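Lipase (Penicillium expansum, PDB 3G7N) hydrolyses triacylglycerols and other acylglycerol lipids, releasing free fatty acids, as a secreted alkaline lipase of the alpha/beta-hydrolase fold. Local coordinates at residues A20-C25 / V247-A252; Y208-S211 / A215-V218. All blocks are in the same frame, centred on the assembly; numbering follows the deposited sequence.

Contact 1 of 2, residues A20-C25 / V247-A252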
ATOM      1  N   ALA A  20      -4.773   1.127  12.115  1.00 10.11           N
ATOM      2  CA  ALA A  20      -3.941   0.771  13.276  1.00  9.03           C
ATOM      3  C   ALA A  20      -2.560   1.410  13.187  1.00  9.51           C
ATOM      4  O   ALA A  20      -1.957   1.738  14.214  1.00 10.22           O
ATOM      5  CB  ALA A  20      -3.825  -0.757  13.416  1.00 11.95           C
ATOM      6  N   ALA A  21      -2.009   1.484  11.977  1.00  8.92           N
ATOM      7  CA  ALA A  21      -0.708   2.096  11.803  1.00 10.24           C
ATOM      8  C   ALA A  21      -0.739   3.584  12.179  1.00  9.89           C
ATOM      9  O   ALA A  21       0.212   4.096  12.771  1.00 11.11           O
ATOM     10  CB  ALA A  21      -0.232   1.926  10.392  1.00 11.55           C
ATOM     11  N   TYR A  22      -1.835   4.264  11.851  1.00  9.50           N
ATOM     12  CA  TYR A  22      -2.002   5.664  12.281  1.00 11.26           C
ATOM     13  C   TYR A  22      -2.191   5.758  13.798  1.00 10.43           C
ATOM     14  O   TYR A  22      -1.622   6.635  14.440  1.00 12.76           O
ATOM     15  CB  TYR A  22      -3.204   6.304  11.591  1.00 11.16           C
ATOM     16  CG  TYR A  22      -3.013   6.614  10.127  1.00  9.26           C
ATOM     17  CD1 TYR A  22      -2.216   7.690   9.725  1.00  9.72           C
ATOM     18  CD2 TYR A  22      -3.709   5.905   9.150  1.00  9.59           C
ATOM     19  CE1 TYR A  22      -2.091   8.019   8.375  1.00  9.81           C
ATOM     20  CE2 TYR A  22      -3.617   6.255   7.816  1.00  9.16           C
ATOM     21  CZ  TYR A  22      -2.830   7.326   7.443  1.00  9.43           C
ATOM     22  OH  TYR A  22      -2.764   7.666   6.123  1.00 10.22           O
ATOM     23  N   THR A  23      -2.934   4.822  14.383  1.00 10.33           N
ATOM     24  CA  THR A  23      -3.192   4.826  15.820  1.00 12.17           C
ATOM     25  C   THR A  23      -1.930   4.531  16.622  1.00 12.77           C
ATOM     26  O   THR A  23      -1.720   5.105  17.691  1.00 15.20           O
ATOM     27  CB  THR A  23      -4.264   3.778  16.144  1.00 11.54           C
ATOM     28  OG1 THR A  23      -5.485   4.162  15.523  1.00 12.86           O
ATOM     29  CG2 THR A  23      -4.469   3.623  17.649  1.00 14.50           C
ATOM     30  N   GLY A  24      -1.013   3.758  16.042  1.00 13.40           N
ATOM     31  CA  GLY A  24       0.193   3.331  16.751  1.00 15.71           C
ATOM     32  C   GLY A  24      -0.121   2.258  17.775  1.00 14.99           C
ATOM     33  O   GLY A  24       0.480   2.209  18.847  1.00 16.93           O
ATOM     34  N   CYS A  25      -0.959   1.309  17.386  1.00 13.66           N
ATOM     35  CA  CYS A  25      -1.330   0.179  18.248  1.00 14.63           C
ATOM     36  C   CYS A  25      -0.129  -0.500  18.896  1.00 15.56           C
ATOM     37  O   CYS A  25       0.869  -0.749  18.228  1.00 15.72           O
ATOM     38  CB  CYS A  25      -2.128  -0.843  17.442  1.00 16.18           C
ATOM     39  SG  CYS A  25      -3.662  -0.190  16.835  1.00 16.00           S
ATOM     40  N   VAL A 247     -13.856   2.076   6.642  1.00 11.53           N
ATOM     41  CA  VAL A 247     -13.054   2.435   7.814  1.00 11.31           C
ATOM     42  C   VAL A 247     -12.542   3.861   7.682  1.00 10.76           C
ATOM     43  O   VAL A 247     -11.811   4.176   6.734  1.00 11.02           O
ATOM     44  CB  VAL A 247     -11.837   1.494   7.944  1.00 10.37           C
ATOM     45  CG1 VAL A 247     -10.994   1.893   9.149  1.00 12.31           C
ATOM     46  CG2 VAL A 247     -12.289   0.019   8.007  1.00 12.93           C
ATOM     47  N   VAL A 248     -12.875   4.717   8.641  1.00 10.97           N
ATOM     48  CA  VAL A 248     -12.289   6.047   8.714  1.00 10.69           C
ATOM     49  C   VAL A 248     -10.988   5.953   9.495  1.00  9.74           C
ATOM     50  O   VAL A 248     -10.941   5.387  10.590  1.00 10.49           O
ATOM     51  CB  VAL A 248     -13.250   7.036   9.418  1.00 10.93           C
ATOM     52  CG1 VAL A 248     -12.587   8.378   9.679  1.00 11.08           C
ATOM     53  CG2 VAL A 248     -14.559   7.181   8.618  1.00 13.30           C
ATOM     54  N   MET A 249      -9.889   6.346   8.867  1.00  9.41           N
ATOM     55  CA  MET A 249      -8.586   6.209   9.494  1.00  9.39           C
ATOM     56  C   MET A 249      -8.571   6.821  10.882  1.00 10.47           C
ATOM     57  O   MET A 249      -9.104   7.921  11.084  1.00 10.72           O
ATOM     58  CB  MET A 249      -7.488   6.818   8.619  1.00 10.18           C
ATOM     59  CG  MET A 249      -7.299   6.104   7.283  1.00  9.06           C
ATOM     60  SD  MET A 249      -6.840   4.360   7.448  1.00  9.10           S
ATOM     61  CE  MET A 249      -8.125   3.552   6.510  1.00 15.79           C
ATOM     62  N   LEU A 250      -7.900   6.132  11.806  1.00 10.79           N
ATOM     63  CA  LEU A 250      -7.807   6.474  13.220  1.00 14.40           C
ATOM     64  C   LEU A 250      -8.988   6.055  14.079  1.00 14.88           C
ATOM     65  O   LEU A 250      -8.878   6.096  15.312  1.00 20.20           O
ATOM     66  CB  LEU A 250      -7.462   7.947  13.446  1.00 16.54           C
ATOM     67  CG  LEU A 250      -6.016   8.327  13.194  1.00 18.34           C
ATOM     68  CD1 LEU A 250      -5.887   9.855  13.154  1.00 27.25           C
ATOM     69  CD2 LEU A 250      -5.114   7.737  14.263  1.00 18.43           C
ATOM     70  N   THR A 251     -10.041   5.517  13.475  1.00 12.48           N
ATOM     71  CA  THR A 251     -11.247   5.193  14.241  1.00 15.20           C
ATOM     72  C   THR A 251     -11.459   3.695  14.446  1.00 17.54           C
ATOM     73  O   THR A 251     -12.395   3.282  15.121  1.00 18.86           O
ATOM     74  CB  THR A 251     -12.514   5.784  13.600  1.00 16.07           C
ATOM     75  OG1 THR A 251     -12.856   5.028  12.441  1.00 15.24           O
ATOM     76  CG2 THR A 251     -12.329   7.260  13.265  1.00 16.62           C
ATOM     77  N   ALA A 252     -10.639   2.872  13.800  1.00 14.15           N
ATOM     78  CA  ALA A 252     -10.755   1.428  13.926  1.00 15.29           C
ATOM     79  C   ALA A 252     -10.316   0.899  15.295  1.00 11.48           C
ATOM     80  O   ALA A 252     -10.666  -0.225  15.643  1.00 14.03           O
ATOM     81  CB  ALA A 252      -9.988   0.720  12.807  1.00 13.32           C
TER
HETATM   82  O   HOH W   1      -7.013   5.749  17.073  1.00 24.43           O
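Tyr22, in the last turn of helix 8-23, packs against Met249 and Leu250, which form the centre of a type II turn from Val248 to Thr251. The tight part lies around the tyrosine. Met249 comes to its ring obliquely, CG 3.7 Å from Tyr22 CE2. The bend at chi2 (-60°) sets SD at the ring edge, 4.9 Å from the centroid and 75° off the normal, a Met-aromatic contact. At the root of the same side chain Leu250 reaches back over the helix end with one methyl, CD2 sitting 3.6 Å from Tyr22 CB and equally close to the Tyr22 carbonyl carbon. Beyond this packing the phenol goes deeper: its OH is hydrogen-bonded to His131, and the side chain touches Ser132, the nucleophile.

The outer side is looser and wetter. Here Leu250 is largely exposed, and its side chain and that of Thr23 run past each other in opposite directions, CD2 3.8 Å from Thr23 OG1. A water lies 2.7 Å from Thr23 OG1 and donates to Leu250 O at 2.6 Å. The turn is held in shape by its own bonds: Val248 O accepts both the backbone N and, at 2.7 Å, the OG1 of Thr251. Ser19, one helical turn before Thr23, bonds through its OG to Leu250 N, and Cys25, just past the helix, is tied to Cys254 by a disulfide.

Direct contact between the two segments is thus mostly apolar, and the polar groups of the outer side meet through the water. The chemistry implies that Met249 packs against a tyrosine whose hydroxyl is fixed by His131, so the C-terminal turn gives second-shell packing to a residue lying against the nucleophile.

Contact 2 of 2, residues Y208-S211 / A215-V218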
ATOM      1  N   TYR A 208      -9.698  -1.725  -6.958  1.00  9.16           N
ATOM      2  CA  TYR A 208     -11.025  -1.991  -6.420  1.00 10.14           C
ATOM      3  C   TYR A 208     -11.554  -0.681  -5.861  1.00  8.91           C
ATOM      4  O   TYR A 208     -10.773   0.217  -5.532  1.00  9.37           O
ATOM      5  CB  TYR A 208     -10.965  -3.011  -5.276  1.00 10.19           C
ATOM      6  CG  TYR A 208     -10.529  -4.402  -5.698  1.00 11.42           C
ATOM      7  CD1 TYR A 208     -11.470  -5.356  -6.087  1.00 12.88           C
ATOM      8  CD2 TYR A 208      -9.179  -4.724  -5.823  1.00 11.83           C
ATOM      9  CE1 TYR A 208     -11.077  -6.602  -6.580  1.00 13.22           C
ATOM     10  CE2 TYR A 208      -8.769  -5.991  -6.242  1.00 12.86           C
ATOM     11  CZ  TYR A 208      -9.727  -6.896  -6.687  1.00 11.84           C
ATOM     12  OH  TYR A 208      -9.331  -8.135  -7.157  1.00 15.08           O
ATOM     13  N   TYR A 209     -12.874  -0.558  -5.752  1.00  9.86           N
ATOM     14  CA  TYR A 209     -13.475   0.726  -5.443  1.00  9.79           C
ATOM     15  C   TYR A 209     -14.764   0.481  -4.676  1.00 10.54           C
ATOM     16  O   TYR A 209     -15.474  -0.493  -4.952  1.00 12.87           O
ATOM     17  CB  TYR A 209     -13.744   1.475  -6.753  1.00 10.34           C
ATOM     18  CG  TYR A 209     -14.036   2.947  -6.598  1.00 10.23           C
ATOM     19  CD1 TYR A 209     -13.013   3.870  -6.411  1.00  9.61           C
ATOM     20  CD2 TYR A 209     -15.311   3.430  -6.815  1.00 11.20           C
ATOM     21  CE1 TYR A 209     -13.264   5.212  -6.334  1.00 10.68           C
ATOM     22  CE2 TYR A 209     -15.557   4.811  -6.864  1.00 14.26           C
ATOM     23  CZ  TYR A 209     -14.509   5.685  -6.606  1.00  8.83           C
ATOM     24  OH  TYR A 209     -14.727   7.050  -6.641  1.00 12.24           O
ATOM     25  N   SER A 210     -15.063   1.306  -3.688  1.00 10.04           N
ATOM     26  CA  SER A 210     -16.326   1.157  -2.974  1.00 10.20           C
ATOM     27  C   SER A 210     -16.775   2.489  -2.435  1.00 13.19           C
ATOM     28  O   SER A 210     -15.993   3.453  -2.392  1.00 11.14           O
ATOM     29  CB  SER A 210     -16.230   0.118  -1.837  1.00 12.46           C
ATOM     30  OG  SER A 210     -15.812   0.713  -0.614  1.00 11.93           O
ATOM     31  N   SER A 211     -18.005   2.508  -1.927  1.00 12.55           N
ATOM     32  CA  SER A 211     -18.480   3.617  -1.118  1.00 14.81           C
ATOM     33  C   SER A 211     -18.650   3.183   0.332  1.00 17.60           C
ATOM     34  O   SER A 211     -19.356   3.843   1.101  1.00 19.74           O
ATOM     35  CB  SER A 211     -19.804   4.168  -1.672  1.00 18.69           C
ATOM     36  OG  SER A 211     -20.789   3.156  -1.737  1.00 22.08           O
ATOM     37  N   ALA A 215     -21.633  -4.322  -0.659  1.00 16.93           N
ATOM     38  CA  ALA A 215     -22.511  -4.309  -1.827  1.00 18.32           C
ATOM     39  C   ALA A 215     -22.006  -3.351  -2.909  1.00 19.63           C
ATOM     40  O   ALA A 215     -22.120  -3.636  -4.111  1.00 18.81           O
ATOM     41  CB  ALA A 215     -23.940  -3.943  -1.414  1.00 23.46           C
ATOM     42  N   SER A 216     -21.347  -2.277  -2.481  1.00 15.22           N
ATOM     43  CA  SER A 216     -20.889  -1.241  -3.404  1.00 14.45           C
ATOM     44  C   SER A 216     -19.520  -1.538  -3.998  1.00 13.51           C
ATOM     45  O   SER A 216     -19.004  -0.740  -4.751  1.00 15.80           O
ATOM     46  CB  SER A 216     -20.851   0.124  -2.713  1.00 16.83           C
ATOM     47  OG  SER A 216     -19.823   0.183  -1.736  1.00 17.66           O
ATOM     48  N   THR A 217     -18.895  -2.632  -3.571  1.00 12.56           N
ATOM     49  CA  THR A 217     -17.517  -2.932  -3.959  1.00 11.87           C
ATOM     50  C   THR A 217     -17.408  -3.473  -5.374  1.00 12.42           C
ATOM     51  O   THR A 217     -18.133  -4.411  -5.747  1.00 14.32           O
ATOM     52  CB  THR A 217     -16.868  -3.924  -2.983  1.00 13.46           C
ATOM     53  OG1 THR A 217     -16.803  -3.323  -1.690  1.00 12.62           O
ATOM     54  CG2 THR A 217     -15.456  -4.285  -3.445  1.00 15.32           C
ATOM     55  N   VAL A 218     -16.556  -2.856  -6.182  1.00 11.82           N
ATOM     56  CA  VAL A 218     -16.343  -3.283  -7.535  1.00 12.75           C
ATOM     57  C   VAL A 218     -14.876  -3.585  -7.814  1.00 11.57           C
ATOM     58  O   VAL A 218     -13.977  -3.025  -7.164  1.00 11.95           O
ATOM     59  CB  VAL A 218     -16.876  -2.252  -8.561  1.00 11.54           C
ATOM     60  CG1 VAL A 218     -18.382  -2.059  -8.377  1.00 14.65           C
ATOM     61  CG2 VAL A 218     -16.155  -0.908  -8.415  1.00 12.66           C
TER
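Tyr209 and Val218 face each other as an antiparallel hydrogen-bonded pair where the chain turns back on itself after strand 206-210. The result is a beta hairpin joining strands 206-210 and 218-219 toward one border of the large mixed sheet of the alpha/beta-hydrolase fold. Val218 N gives a nearly linear bond to Tyr209 O (2.9 Å, 166° at the hydrogen), while the return bond, Tyr209 N to Val218 O at 3.0 Å, is more bent. Both side chains rise from the same face of the sheet. There Val218 turns CG2 to Tyr209 CB, 3.8 Å away, but the tyrosine ring swings off: chi1 of -165° turns it to the side opposite the backbone N, and it heads away from Val218 to end in a hydrogen bond from Asn232 to its OH. Tyr208, one residue earlier in the strand, touches Leu11 of helix 8-23 with its side chain; its CA lies 3.2 Å from Val218 O as a CA-H...O contact.

Toward the turn, side chains take over. Ser216 points its hydroxyl across the hairpin, chi1 69° placing OG between its own N and carbonyl carbon, where it accepts the N-H of Ser211 at 3.0 Å. The same OG is hydrogen-bonded to the hydroxyl of Thr213, in the turn itself, and lies 3.1 Å from Ser211 OG. Thr217 holds its OG1 on Thr213 O, and that hydroxyl oxygen rests 3.5 Å from Ser210 CB. Ser210 OG bonds to Gly212 N.

Past the backbone pair, then, Ser216 OG makes the cross-hairpin bond, while the Ser210 and Thr217 hydroxyls bond within the turn. The chemistry implies a return fixed by local polar bonds, with little apolar packing between the arms beyond the touch of Val218 on Tyr209.

How the contacts relate
Contact 1 and contact 2 lie about 21 Å apart centre to centre, with about 8 Å between their nearest atoms, and do not touch. Along the chain contact 2 is nested within the long loop that contact 1 closes: residues 208-211 and 215-218 both fall between 20-25 and 247-252. Helix 8-23 bridges them: its C-terminal end forms one side of contact 1, while Phe8 and Leu11 near its start meet Thr217 and Tyr208 of contact 2. Contact 2 joins strands 206-210 and 218-219 near one border of the mixed sheet. Contact 1 packs beside Ser132, whereas Tyr209 comes about 6 Å from Asp188, side chain to side chain, so the two approach the catalytic triad at different members.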